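Local coordinates for glutathione S-transferase family protein (Pseudomonas putida, PDB 3LXZ), which probably catalyses the conjugation of reduced glutathione to a wide range of hydrophobic electrophiles, at residues 9-23 / 195-209. Numbering follows the deposited sequence.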
loop_
_atom_site.group_PDB
_atom_site.type_symbol
_atom_site.label_atom_id
_atom_site.label_comp_id
_atom_site.label_asym_id
_atom_site.label_seq_id
_atom_site.Cartn_x
_atom_site.Cartn_y
_atom_site.Cartn_z
ATOM N N SER A 9 5.941 -10.286 -18.422
ATOM C CA SER A 9 4.579 -10.060 -18.887
ATOM C C SER A 9 3.527 -10.946 -18.259
ATOM O O SER A 9 2.351 -10.775 -18.532
ATOM C CB SER A 9 4.535 -10.160 -20.410
ATOM O OG SER A 9 5.172 -9.025 -20.950
ATOM N N VAL A 10 3.930 -11.881 -17.407
ATOM C CA VAL A 10 2.925 -12.651 -16.678
ATOM C C VAL A 10 2.539 -11.860 -15.397
ATOM O O VAL A 10 1.474 -12.123 -14.804
ATOM C CB VAL A 10 3.408 -14.090 -16.373
ATOM C CG1 VAL A 10 2.363 -14.904 -15.555
ATOM C CG2 VAL A 10 3.741 -14.849 -17.682
ATOM N N SER A 11 3.371 -10.881 -15.000
ATOM C CA SER A 11 3.116 -10.128 -13.748
ATOM C C SER A 11 2.005 -9.098 -13.926
ATOM O O SER A 11 2.128 -8.191 -14.756
ATOM C CB SER A 11 4.370 -9.409 -13.243
ATOM O OG SER A 11 3.969 -8.452 -12.255
ATOM N N ASN A 12 0.939 -9.223 -13.136
ATOM C CA ASN A 12 -0.136 -8.234 -13.170
ATOM C C ASN A 12 0.321 -6.803 -12.830
ATOM O O ASN A 12 -0.037 -5.854 -13.536
ATOM C CB ASN A 12 -1.338 -8.686 -12.328
ATOM C CG ASN A 12 -1.029 -8.765 -10.819
ATOM O OD1 ASN A 12 0.093 -9.055 -10.403
ATOM N ND2 ASN A 12 -2.051 -8.512 -10.007
ATOM N N TYR A 13 1.164 -6.652 -11.807
ATOM C CA TYR A 13 1.675 -5.322 -11.445
ATOM C C TYR A 13 2.542 -4.739 -12.580
ATOM O O TYR A 13 2.517 -3.547 -12.830
ATOM C CB TYR A 13 2.506 -5.427 -10.164
ATOM C CG TYR A 13 1.699 -5.555 -8.887
ATOM C CD1 TYR A 13 1.071 -4.448 -8.316
ATOM C CD2 TYR A 13 1.594 -6.792 -8.226
ATOM C CE1 TYR A 13 0.341 -4.564 -7.135
ATOM C CE2 TYR A 13 0.872 -6.923 -7.037
ATOM C CZ TYR A 13 0.254 -5.814 -6.500
ATOM O OH TYR A 13 -0.470 -5.938 -5.336
ATOM N N TYR A 14 3.283 -5.592 -13.285
ATOM C CA TYR A 14 4.070 -5.141 -14.446
ATOM C C TYR A 14 3.104 -4.660 -15.534
ATOM O O TYR A 14 3.317 -3.597 -16.138
ATOM C CB TYR A 14 4.936 -6.294 -14.958
ATOM C CG TYR A 14 5.747 -6.048 -16.242
ATOM C CD1 TYR A 14 7.010 -5.453 -16.191
ATOM C CD2 TYR A 14 5.279 -6.501 -17.486
ATOM C CE1 TYR A 14 7.802 -5.306 -17.364
ATOM C CE2 TYR A 14 6.060 -6.341 -18.686
ATOM C CZ TYR A 14 7.291 -5.741 -18.609
ATOM O OH TYR A 14 8.036 -5.579 -19.762
ATOM N N ASN A 15 2.058 -5.445 -15.777
ATOM C CA ASN A 15 1.112 -5.108 -16.849
ATOM C C ASN A 15 0.384 -3.774 -16.631
ATOM O O ASN A 15 0.077 -3.041 -17.585
ATOM C CB ASN A 15 0.172 -6.290 -17.149
ATOM C CG ASN A 15 0.869 -7.386 -17.949
ATOM O OD1 ASN A 15 1.817 -7.117 -18.699
ATOM N ND2 ASN A 15 0.404 -8.621 -17.796
HETATM N N MSE A 16 0.150 -3.441 -15.365
HETATM C CA MSE A 16 -0.419 -2.147 -14.989
HETATM C C MSE A 16 0.471 -0.990 -15.422
HETATM O O MSE A 16 -0.021 -0.049 -16.032
HETATM C CB MSE A 16 -0.675 -2.108 -13.471
HETATM C CG MSE A 16 -1.764 -3.059 -12.927
HETATM SE SE MSE A 16 -1.554 -2.984 -10.966
HETATM C CE MSE A 16 -2.145 -4.804 -10.432
ATOM N N VAL A 17 1.773 -1.055 -15.134
ATOM C CA VAL A 17 2.663 -0.004 -15.615
ATOM C C VAL A 17 2.733 0.005 -17.139
ATOM O O VAL A 17 2.675 1.080 -17.747
ATOM C CB VAL A 17 4.035 -0.098 -14.980
ATOM C CG1 VAL A 17 4.934 1.054 -15.500
ATOM C CG2 VAL A 17 3.844 0.058 -13.428
ATOM N N LYS A 18 2.864 -1.178 -17.731
ATOM C CA LYS A 18 2.943 -1.308 -19.187
ATOM C C LYS A 18 1.740 -0.666 -19.879
ATOM O O LYS A 18 1.920 0.119 -20.850
ATOM C CB LYS A 18 3.110 -2.775 -19.555
ATOM C CG LYS A 18 3.196 -3.102 -21.047
ATOM C CD LYS A 18 3.760 -4.532 -21.196
ATOM C CE LYS A 18 3.811 -5.015 -22.651
ATOM N NZ LYS A 18 4.255 -6.443 -22.672
ATOM N N LEU A 19 0.524 -0.928 -19.371
ATOM C CA LEU A 19 -0.652 -0.281 -19.953
ATOM C C LEU A 19 -0.596 1.238 -19.838
ATOM O O LEU A 19 -0.985 1.938 -20.774
ATOM C CB LEU A 19 -1.947 -0.822 -19.359
ATOM C CG LEU A 19 -3.270 -0.370 -19.989
ATOM C CD1 LEU A 19 -3.268 -0.586 -21.519
ATOM C CD2 LEU A 19 -4.394 -1.156 -19.321
ATOM N N ALA A 20 -0.109 1.754 -18.691
ATOM C CA ALA A 20 -0.055 3.206 -18.470
ATOM C C ALA A 20 0.874 3.820 -19.522
ATOM O O ALA A 20 0.529 4.829 -20.135
ATOM C CB ALA A 20 0.474 3.527 -17.048
ATOM N N LEU A 21 2.035 3.187 -19.728
ATOM C CA LEU A 21 3.031 3.682 -20.686
ATOM C C LEU A 21 2.447 3.647 -22.102
ATOM O O LEU A 21 2.643 4.585 -22.868
ATOM C CB LEU A 21 4.332 2.870 -20.614
ATOM C CG LEU A 21 5.139 3.029 -19.309
ATOM C CD1 LEU A 21 6.202 1.966 -19.168
ATOM C CD2 LEU A 21 5.760 4.400 -19.242
ATOM N N LEU A 22 1.748 2.564 -22.438
ATOM C CA LEU A 22 1.146 2.421 -23.789
ATOM C C LEU A 22 0.001 3.432 -23.996
ATOM O O LEU A 22 -0.109 4.046 -25.069
ATOM C CB LEU A 22 0.670 0.978 -23.991
ATOM C CG LEU A 22 1.721 -0.084 -24.306
ATOM C CD1 LEU A 22 1.154 -1.464 -24.088
ATOM C CD2 LEU A 22 2.287 0.058 -25.743
ATOM N N GLU A 23 -0.814 3.632 -22.954
ATOM C CA GLU A 23 -1.960 4.519 -23.022
ATOM C C GLU A 23 -1.460 5.942 -23.244
ATOM O O GLU A 23 -2.039 6.727 -24.021
ATOM C CB GLU A 23 -2.797 4.405 -21.739
ATOM C CG GLU A 23 -4.143 5.157 -21.768
ATOM C CD GLU A 23 -5.143 4.638 -22.826
ATOM O OE1 GLU A 23 -5.231 3.420 -23.053
ATOM O OE2 GLU A 23 -5.853 5.471 -23.425
ATOM N N ASN A 195 -9.759 -2.151 -24.388
ATOM C CA ASN A 195 -8.732 -1.139 -24.584
ATOM C C ASN A 195 -7.842 -1.572 -25.754
ATOM O O ASN A 195 -7.495 -2.751 -25.860
ATOM C CB ASN A 195 -7.897 -0.998 -23.307
ATOM C CG ASN A 195 -6.777 -0.009 -23.453
ATOM O OD1 ASN A 195 -5.784 -0.263 -24.138
ATOM N ND2 ASN A 195 -6.918 1.118 -22.797
ATOM N N PRO A 196 -7.512 -0.640 -26.653
ATOM C CA PRO A 196 -6.741 -0.949 -27.867
ATOM C C PRO A 196 -5.355 -1.548 -27.614
ATOM O O PRO A 196 -4.790 -2.164 -28.511
ATOM C CB PRO A 196 -6.591 0.417 -28.566
ATOM C CG PRO A 196 -7.129 1.435 -27.625
ATOM C CD PRO A 196 -8.032 0.739 -26.660
ATOM N N HIS A 197 -4.819 -1.365 -26.403
ATOM C CA HIS A 197 -3.486 -1.876 -26.074
ATOM C C HIS A 197 -3.544 -3.243 -25.409
ATOM O O HIS A 197 -2.508 -3.886 -25.221
ATOM C CB HIS A 197 -2.707 -0.861 -25.205
ATOM C CG HIS A 197 -2.626 0.510 -25.809
ATOM N ND1 HIS A 197 -1.771 0.817 -26.848
ATOM C CD2 HIS A 197 -3.293 1.655 -25.525
ATOM C CE1 HIS A 197 -1.919 2.092 -27.177
ATOM N NE2 HIS A 197 -2.842 2.619 -26.395
HETATM N N MSE A 198 -4.758 -3.702 -25.087
HETATM C CA MSE A 198 -4.917 -4.963 -24.398
HETATM C C MSE A 198 -4.462 -6.156 -25.253
HETATM O O MSE A 198 -3.800 -7.055 -24.718
HETATM C CB MSE A 198 -6.349 -5.130 -23.855
HETATM C CG MSE A 198 -6.529 -6.223 -22.870
HETATM SE SE MSE A 198 -5.484 -5.906 -21.210
HETATM C CE MSE A 198 -6.098 -4.148 -20.798
ATOM N N PRO A 199 -4.792 -6.178 -26.577
ATOM C CA PRO A 199 -4.294 -7.338 -27.338
ATOM C C PRO A 199 -2.767 -7.558 -27.214
ATOM O O PRO A 199 -2.333 -8.696 -27.015
ATOM C CB PRO A 199 -4.720 -7.022 -28.792
ATOM C CG PRO A 199 -5.997 -6.192 -28.622
ATOM C CD PRO A 199 -5.763 -5.373 -27.350
ATOM N N ARG A 200 -1.980 -6.484 -27.304
ATOM C CA ARG A 200 -0.529 -6.542 -27.133
ATOM C C ARG A 200 -0.105 -7.041 -25.732
ATOM O O ARG A 200 0.778 -7.882 -25.607
ATOM C CB ARG A 200 0.080 -5.176 -27.430
ATOM C CG ARG A 200 1.358 -4.841 -26.677
ATOM C CD ARG A 200 2.606 -5.104 -27.494
ATOM N NE ARG A 200 3.813 -4.922 -26.675
ATOM C CZ ARG A 200 4.558 -3.811 -26.631
ATOM N NH1 ARG A 200 4.253 -2.738 -27.368
ATOM N NH2 ARG A 200 5.630 -3.776 -25.836
ATOM N N ILE A 201 -0.772 -6.556 -24.692
ATOM C CA ILE A 201 -0.488 -7.030 -23.346
ATOM C C ILE A 201 -0.757 -8.514 -23.190
ATOM O O ILE A 201 0.057 -9.251 -22.634
ATOM C CB ILE A 201 -1.229 -6.194 -22.293
ATOM C CG1 ILE A 201 -0.485 -4.879 -22.142
ATOM C CG2 ILE A 201 -1.229 -6.924 -20.962
ATOM C CD1 ILE A 201 -1.350 -3.738 -21.636
ATOM N N LEU A 202 -1.892 -8.970 -23.698
ATOM C CA LEU A 202 -2.239 -10.352 -23.543
ATOM C C LEU A 202 -1.407 -11.289 -24.428
ATOM O O LEU A 202 -1.121 -12.423 -24.041
ATOM C CB LEU A 202 -3.736 -10.573 -23.755
ATOM C CG LEU A 202 -4.654 -9.789 -22.808
ATOM C CD1 LEU A 202 -6.086 -10.085 -23.194
ATOM C CD2 LEU A 202 -4.376 -10.186 -21.341
ATOM N N ALA A 203 -1.011 -10.797 -25.600
ATOM C CA ALA A 203 -0.158 -11.549 -26.531
ATOM C C ALA A 203 1.240 -11.742 -25.919
ATOM O O ALA A 203 1.788 -12.865 -25.935
ATOM C CB ALA A 203 -0.065 -10.822 -27.910
ATOM N N ASP A 204 1.787 -10.654 -25.373
ATOM C CA ASP A 204 3.095 -10.707 -24.705
ATOM C C ASP A 204 3.041 -11.629 -23.500
ATOM O O ASP A 204 3.935 -12.440 -23.289
ATOM C CB ASP A 204 3.604 -9.329 -24.303
ATOM C CG ASP A 204 3.989 -8.439 -25.511
ATOM O OD1 ASP A 204 4.022 -8.940 -26.684
ATOM O OD2 ASP A 204 4.225 -7.223 -25.287
ATOM N N LYS A 205 1.969 -11.521 -22.715
ATOM C CA LYS A 205 1.770 -12.454 -21.617
ATOM C C LYS A 205 1.834 -13.921 -22.081
ATOM O O LYS A 205 2.576 -14.736 -21.490
ATOM C CB LYS A 205 0.471 -12.140 -20.858
ATOM C CG LYS A 205 0.126 -13.172 -19.765
ATOM C CD LYS A 205 -1.087 -12.729 -18.897
ATOM C CE LYS A 205 -1.297 -13.724 -17.740
ATOM N NZ LYS A 205 -2.594 -13.612 -16.938
ATOM N N GLU A 206 1.094 -14.255 -23.141
ATOM C CA GLU A 206 1.037 -15.650 -23.608
ATOM C C GLU A 206 2.412 -16.103 -24.098
ATOM O O GLU A 206 2.852 -17.219 -23.818
ATOM C CB GLU A 206 -0.003 -15.792 -24.738
ATOM C CG GLU A 206 0.003 -17.145 -25.461
ATOM C CD GLU A 206 -0.456 -18.332 -24.590
ATOM O OE1 GLU A 206 -0.916 -18.123 -23.427
ATOM O OE2 GLU A 206 -0.359 -19.491 -25.075
ATOM N N ALA A 207 3.093 -15.226 -24.807
ATOM C CA ALA A 207 4.409 -15.510 -25.357
ATOM C C ALA A 207 5.461 -15.769 -24.275
ATOM O O ALA A 207 6.427 -16.490 -24.512
ATOM C CB ALA A 207 4.859 -14.308 -26.212
ATOM N N SER A 208 5.250 -15.162 -23.103
ATOM C CA SER A 208 6.205 -15.144 -21.993
ATOM C C SER A 208 5.920 -16.250 -20.996
ATOM O O SER A 208 6.731 -16.517 -20.104
ATOM C CB SER A 208 6.122 -13.791 -21.264
ATOM O OG SER A 208 6.680 -12.746 -22.079
HETATM N N MSE A 209 4.759 -16.861 -21.130
HETATM C CA MSE A 209 4.299 -17.803 -20.124
HETATM C C MSE A 209 5.232 -19.032 -19.994
HETATM O O MSE A 209 5.581 -19.431 -18.858
HETATM C CB MSE A 209 2.827 -18.210 -20.373
HETATM C CG MSE A 209 2.288 -19.272 -19.391
HETATM SE SE MSE A 209 1.978 -18.469 -17.590
HETATM C CE MSE A 209 0.531 -17.244 -18.152
HETATM O O HOH W 1 8.020 -10.342 -20.212
HETATM O O HOH W 2 2.161 -7.859 -21.292
#
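Ile201 is the knob of this helix pair, seated in the hole formed by Asn15, Lys18, Leu19 and Leu22. Its CG2 lies against the Asn15 amide, 3.7 Å from CG of Asn15, while CD1 reaches Leu19 CD1 at 3.7 Å. Toward the C-terminal end of helix 12-23, Leu22 CB stands over the face of the His197 ring, a CH-pi contact 4.0 Å from the centroid and 24° off the normal. Asn195 ND2 donates to Glu23 OE1 at 2.9 Å, with the acceptor nearly in the amide plane; OE2 of the same carboxylate pairs with Lys77. An extended Lys18, with CG anti to the backbone N (chi1 179°), carries NZ to Asp204 OD2 at 2.7 Å on the anti lone pair, and Arg200 NE meets that oxygen from the syn side. Glu30 of strand 28-32 also salt-bridges Lys18 NZ and Arg200 NH2, so two carboxylates share both cations. In the glutathione transferase fold this joins the first helix of the thioredoxin-like domain to the C-terminal helix of the all-helical domain, the axes of 12-23 and 198-209 roughly antiparallel (144°), 10.6 Å apart at closest approach. Ser11, a glutathione-binding residue, caps helix 12-23 by accepting from Tyr14 N. At the second helix entry Asn195 OD1 accepts from His197 N at 2.7 Å, so an alanine in place of Asn195 would probably leave both that N-H and Glu23 OE1 without these mates. The Asn15 amide is itself held by ND2 donating to Ser9 O, and a water links Asn15 OD1, Lys18 NZ and Ile201 O.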